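Local atomic coordinates of outer membrane protein Omp121 (Bacteroides thetaiotaomicron, PDB entry 5FQ8), a protein that belongs to the TonB-dependent receptor family and probably takes up substrates across the bacterial outer membrane. Residues F400-G405 / I457-M462. Residues are numbered along the deposited sequence; the frame is centred on the assembly and turned at random.
Sequences FTYRMG and INQDIM. With KR0 (3-decanoyloxypropyl decanoate), chain K; C8E ((hydroxyethyloxy)tri(ethyloxy)octane), chain U.
Y402 and I461 face each other as a non-hydrogen-bonded antiparallel pair, I461 CG1 reaching the edge of the tyrosine ring 3.8 Å from CD1. Over one face of that ring lies an acyl chain of the bound lipid KR0, its C21 offset toward the rim. With CG anti to the backbone N (chi1 171°), the ring runs along the wall as far as Q459, whose amide plane stands nearly at right angles to it. On the same side, F400 brings CE2 to within 3.6 Å of I461 CG2, while M404 and Q459 extend side by side and I457 borders the lipid and a detergent, C8E. Y402, M404, I457, Q459 and I461, which touch the lipid, illustrate with F400 how a transmembrane barrel turns a largely apolar face to the membrane.

The opposite face, bearing T401, R403, D460 and N458, is largely polar; its apolar member, M462, brings CE to 3.8 Å from R403 NH1. One water donates to D460 OD2 and, weakly, to R403 O. R403 NH1 stays 4.5 Å from D460 OD2, beyond a salt bridge; its NE is hydrogen-bonded to Q389, T401 OG1 to D391, while N458 OD1 accepts from N481 and N483.

Between these two faces, six backbone hydrogen bonds lace 400-405 to 457-462, including a nearly straight D460 N to R403 O bond of 2.8 Å. Strand 376-394 flanks 400-405 and strand 472-495 flanks 457-462; inward, R403 and N458 touch V107 and P108 of the plug domain.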
ATOM      1  N   PHE B 400     -18.506 -39.896 -28.508  1.00 37.83           N
ATOM      2  CA  PHE B 400     -18.051 -39.387 -27.224  1.00 37.20           C
ATOM      3  C   PHE B 400     -17.309 -38.075 -27.420  1.00 36.42           C
ATOM      4  O   PHE B 400     -16.514 -37.935 -28.349  1.00 36.47           O
ATOM      5  CB  PHE B 400     -17.138 -40.394 -26.521  1.00 37.56           C
ATOM      6  CG  PHE B 400     -16.488 -39.850 -25.291  1.00 36.94           C
ATOM      7  CD1 PHE B 400     -15.326 -39.119 -25.366  1.00 36.44           C
ATOM      8  CD2 PHE B 400     -17.049 -40.062 -24.053  1.00 36.89           C
ATOM      9  CE1 PHE B 400     -14.744 -38.608 -24.243  1.00 35.90           C
ATOM     10  CE2 PHE B 400     -16.461 -39.556 -22.921  1.00 36.35           C
ATOM     11  CZ  PHE B 400     -15.310 -38.829 -23.016  1.00 35.86           C
ATOM     12  N   THR B 401     -17.545 -37.126 -26.523  1.00 35.72           N
ATOM     13  CA  THR B 401     -16.871 -35.841 -26.600  1.00 34.98           C
ATOM     14  C   THR B 401     -16.409 -35.409 -25.221  1.00 48.41           C
ATOM     15  O   THR B 401     -17.213 -35.322 -24.293  1.00 38.96           O
ATOM     16  CB  THR B 401     -17.782 -34.784 -27.208  1.00 34.63           C
ATOM     17  OG1 THR B 401     -17.924 -35.042 -28.604  1.00 35.09           O
ATOM     18  CG2 THR B 401     -17.181 -33.423 -27.028  1.00 33.84           C
ATOM     19  N   TYR B 402     -15.113 -35.154 -25.089  1.00 34.19           N
ATOM     20  CA  TYR B 402     -14.555 -34.494 -23.924  1.00 33.60           C
ATOM     21  C   TYR B 402     -14.036 -33.135 -24.352  1.00 32.96           C
ATOM     22  O   TYR B 402     -13.260 -33.034 -25.303  1.00 33.06           O
ATOM     23  CB  TYR B 402     -13.428 -35.311 -23.289  1.00 33.87           C
ATOM     24  CG  TYR B 402     -12.689 -34.545 -22.207  1.00 33.27           C
ATOM     25  CD1 TYR B 402     -13.341 -34.126 -21.057  1.00 32.91           C
ATOM     26  CD2 TYR B 402     -11.345 -34.231 -22.343  1.00 43.18           C
ATOM     27  CE1 TYR B 402     -12.681 -33.424 -20.083  1.00 32.41           C
ATOM     28  CE2 TYR B 402     -10.685 -33.531 -21.373  1.00 32.61           C
ATOM     29  CZ  TYR B 402     -11.355 -33.134 -20.247  1.00 32.26           C
ATOM     30  OH  TYR B 402     -10.693 -32.437 -19.274  1.00 31.79           O
ATOM     31  N   ARG B 403     -14.468 -32.099 -23.659  1.00 32.35           N
ATOM     32  CA  ARG B 403     -14.023 -30.746 -23.944  1.00 31.73           C
ATOM     33  C   ARG B 403     -13.680 -30.061 -22.636  1.00 31.19           C
ATOM     34  O   ARG B 403     -14.410 -30.190 -21.656  1.00 31.13           O
ATOM     35  CB  ARG B 403     -15.094 -29.975 -24.679  1.00 31.56           C
ATOM     36  CG  ARG B 403     -14.813 -28.512 -24.813  1.00 30.91           C
ATOM     37  CD  ARG B 403     -16.099 -27.788 -25.129  1.00 53.01           C
ATOM     38  NE  ARG B 403     -16.794 -28.465 -26.212  1.00 47.10           N
ATOM     39  CZ  ARG B 403     -18.110 -28.507 -26.345  1.00 44.00           C
ATOM     40  NH1 ARG B 403     -18.882 -27.913 -25.451  1.00 45.18           N
ATOM     41  NH2 ARG B 403     -18.644 -29.156 -27.368  1.00 51.71           N
ATOM     42  N   MET B 404     -12.564 -29.348 -22.623  1.00 30.83           N
ATOM     43  CA  MET B 404     -12.044 -28.715 -21.423  1.00 30.36           C
ATOM     44  C   MET B 404     -11.569 -27.326 -21.783  1.00 29.81           C
ATOM     45  O   MET B 404     -10.844 -27.156 -22.761  1.00 29.88           O
ATOM     46  CB  MET B 404     -10.892 -29.520 -20.812  1.00 30.62           C
ATOM     47  CG  MET B 404     -10.072 -28.760 -19.769  1.00 41.49           C
ATOM     48  SD  MET B 404      -8.951 -29.792 -18.808  1.00 41.50           S
ATOM     49  CE  MET B 404      -8.140 -28.558 -17.829  1.00 44.96           C
ATOM     50  N   GLY B 405     -11.975 -26.335 -21.007  1.00 29.85           N
ATOM     51  CA  GLY B 405     -11.583 -24.965 -21.251  1.00 28.77           C
ATOM     52  C   GLY B 405     -10.824 -24.404 -20.070  1.00 28.40           C
ATOM     53  O   GLY B 405     -11.074 -24.769 -18.925  1.00 28.40           O
ATOM     54  N   ILE B 457     -12.302 -22.580 -15.100  1.00 27.26           N
ATOM     55  CA  ILE B 457     -12.064 -23.868 -15.730  1.00 27.77           C
ATOM     56  C   ILE B 457     -13.402 -24.528 -15.977  1.00 28.07           C
ATOM     57  O   ILE B 457     -14.255 -24.567 -15.087  1.00 28.07           O
ATOM     58  CB  ILE B 457     -11.176 -24.790 -14.881  1.00 28.06           C
ATOM     59  CG1 ILE B 457      -9.744 -24.299 -14.895  1.00 30.68           C
ATOM     60  CG2 ILE B 457     -11.231 -26.198 -15.413  1.00 28.65           C
ATOM     61  CD1 ILE B 457      -8.860 -25.087 -13.980  1.00 31.65           C
ATOM     62  N   ASN B 458     -13.585 -25.052 -17.180  1.00 35.43           N
ATOM     63  CA  ASN B 458     -14.834 -25.682 -17.552  1.00 28.72           C
ATOM     64  C   ASN B 458     -14.545 -27.029 -18.175  1.00 29.32           C
ATOM     65  O   ASN B 458     -13.665 -27.145 -19.025  1.00 29.42           O
ATOM     66  CB  ASN B 458     -15.616 -24.796 -18.510  1.00 28.51           C
ATOM     67  CG  ASN B 458     -17.035 -25.234 -18.653  1.00 28.81           C
ATOM     68  OD1 ASN B 458     -17.835 -25.070 -17.738  1.00 28.73           O
ATOM     69  ND2 ASN B 458     -17.366 -25.806 -19.802  1.00 34.52           N
ATOM     70  N   GLN B 459     -15.273 -28.044 -17.746  1.00 29.76           N
ATOM     71  CA  GLN B 459     -15.075 -29.381 -18.275  1.00 30.39           C
ATOM     72  C   GLN B 459     -16.418 -29.989 -18.614  1.00 30.80           C
ATOM     73  O   GLN B 459     -17.344 -29.947 -17.801  1.00 34.56           O
ATOM     74  CB  GLN B 459     -14.312 -30.253 -17.290  1.00 44.66           C
ATOM     75  CG  GLN B 459     -12.909 -29.751 -17.094  1.00 53.64           C
ATOM     76  CD  GLN B 459     -11.984 -30.804 -16.593  1.00 64.42           C
ATOM     77  OE1 GLN B 459     -12.416 -31.887 -16.227  1.00 73.00           O
ATOM     78  NE2 GLN B 459     -10.691 -30.503 -16.578  1.00 66.56           N
ATOM     79  N   ASP B 460     -16.521 -30.532 -19.820  1.00 31.19           N
ATOM     80  CA  ASP B 460     -17.724 -31.200 -20.270  1.00 31.67           C
ATOM     81  C   ASP B 460     -17.376 -32.595 -20.744  1.00 32.37           C
ATOM     82  O   ASP B 460     -16.414 -32.783 -21.493  1.00 32.48           O
ATOM     83  CB  ASP B 460     -18.403 -30.410 -21.378  1.00 31.51           C
ATOM     84  CG  ASP B 460     -19.018 -29.136 -20.879  1.00 33.16           C
ATOM     85  OD1 ASP B 460     -20.175 -29.177 -20.403  1.00 31.07           O
ATOM     86  OD2 ASP B 460     -18.341 -28.095 -20.959  1.00 41.65           O
ATOM     87  N   ILE B 461     -18.140 -33.573 -20.278  1.00 32.88           N
ATOM     88  CA  ILE B 461     -18.092 -34.939 -20.781  1.00 33.65           C
ATOM     89  C   ILE B 461     -19.484 -35.258 -21.294  1.00 45.91           C
ATOM     90  O   ILE B 461     -20.467 -35.060 -20.574  1.00 38.49           O
ATOM     91  CB  ILE B 461     -17.656 -35.931 -19.694  1.00 33.99           C
ATOM     92  CG1 ILE B 461     -16.324 -35.511 -19.117  1.00 33.58           C
ATOM     93  CG2 ILE B 461     -17.500 -37.305 -20.250  1.00 34.79           C
ATOM     94  CD1 ILE B 461     -15.918 -36.350 -17.947  1.00 39.99           C
ATOM     95  N   MET B 462     -19.575 -35.718 -22.537  1.00 34.48           N
ATOM     96  CA  MET B 462     -20.858 -35.895 -23.198  1.00 34.86           C
ATOM     97  C   MET B 462     -20.889 -37.202 -23.970  1.00 35.71           C
ATOM     98  O   MET B 462     -19.857 -37.758 -24.339  1.00 35.93           O
ATOM     99  CB  MET B 462     -21.158 -34.753 -24.168  1.00 34.46           C
ATOM    100  CG  MET B 462     -21.006 -33.382 -23.589  1.00 33.63           C
ATOM    101  SD  MET B 462     -21.065 -32.165 -24.875  1.00 37.32           S
ATOM    102  CE  MET B 462     -20.955 -30.668 -23.953  1.00 32.35           C
TER
HETATM  103  C1  KR0 K1985     -14.678 -29.508 -11.068  1.00 41.70           C
HETATM  104  O1  KR0 K1985     -14.905 -30.610 -11.944  1.00 42.88           O
HETATM  105  C2  KR0 K1985     -14.400 -28.310 -11.950  1.00 41.40           C
HETATM  106  C3  KR0 K1985     -12.944 -27.907 -11.873  1.00 41.26           C
HETATM  107  C4  KR0 K1985      -8.100 -31.512 -12.970  1.00 45.06           C
HETATM  108  O4  KR0 K1985     -12.092 -28.815 -12.561  1.00 42.32           O
HETATM  109  C5  KR0 K1985     -10.662 -28.679 -12.336  1.00 42.33           C
HETATM  110  C6  KR0 K1985      -8.658 -31.897 -14.345  1.00 45.99           C
HETATM  111  C7  KR0 K1985     -13.933 -31.685 -12.060  1.00 47.80           C
HETATM  112  C8  KR0 K1985      -7.612 -32.441 -15.319  1.00 47.18           C
HETATM  113  O8  KR0 K1985     -10.296 -27.828 -11.559  1.00 41.44           O
HETATM  114  C9  KR0 K1985      -8.200 -32.692 -16.714  1.00 48.09           C
HETATM  115  O9  KR0 K1985     -13.437 -32.157 -11.057  1.00 49.82           O
HETATM  116  C10 KR0 K1985      -9.634 -29.533 -13.033  1.00 43.45           C
HETATM  117  C11 KR0 K1985      -9.084 -30.659 -12.161  1.00 43.83           C
HETATM  118  C12 KR0 K1985     -13.527 -32.228 -13.405  1.00 46.55           C
HETATM  119  C13 KR0 K1985     -13.496 -33.750 -13.336  1.00 45.99           C
HETATM  120  C14 KR0 K1985      -7.310 -33.589 -17.582  1.00 57.18           C
HETATM  121  C15 KR0 K1985      -7.682 -33.545 -19.062  1.00 50.38           C
HETATM  122  C16 KR0 K1985      -6.666 -34.231 -19.944  1.00 51.73           C
HETATM  123  C17 KR0 K1985     -13.600 -34.384 -14.719  1.00 47.25           C
HETATM  124  C18 KR0 K1985     -12.255 -34.810 -15.293  1.00 48.06           C
HETATM  125  C19 KR0 K1985     -12.443 -35.282 -16.732  1.00 49.28           C
HETATM  126  C20 KR0 K1985     -11.244 -36.040 -17.297  1.00 50.39           C
HETATM  127  C21 KR0 K1985     -11.488 -36.420 -18.760  1.00 55.16           C
HETATM  128  C22 KR0 K1985     -10.549 -37.531 -19.232  1.00 52.95           C
HETATM  129  C23 KR0 K1985     -10.555 -37.737 -20.734  1.00 54.18           C
HETATM  130  C8  C8E U1989      -5.617 -27.210 -12.931  1.00 23.59           C
HETATM  131  O9  C8E U1989      -5.388 -26.638 -14.196  1.00 29.61           O
HETATM  132  C10 C8E U1989      -5.414 -27.643 -15.179  1.00 36.02           C
HETATM  133  C11 C8E U1989      -4.450 -27.353 -16.325  1.00 39.41           C
HETATM  134  O12 C8E U1989      -5.015 -27.920 -17.486  1.00 41.85           O
HETATM  135  C13 C8E U1989      -4.254 -27.755 -18.657  1.00 39.24           C
HETATM  136  C14 C8E U1989      -5.139 -28.104 -19.851  1.00 38.91           C
HETATM  137  O15 C8E U1989      -6.124 -27.113 -20.050  1.00 38.97           O
HETATM  138  C16 C8E U1989      -6.715 -27.212 -21.322  1.00 42.55           C
HETATM  139  O   HOH W   1     -15.822 -27.508 -21.960  1.00 16.21           O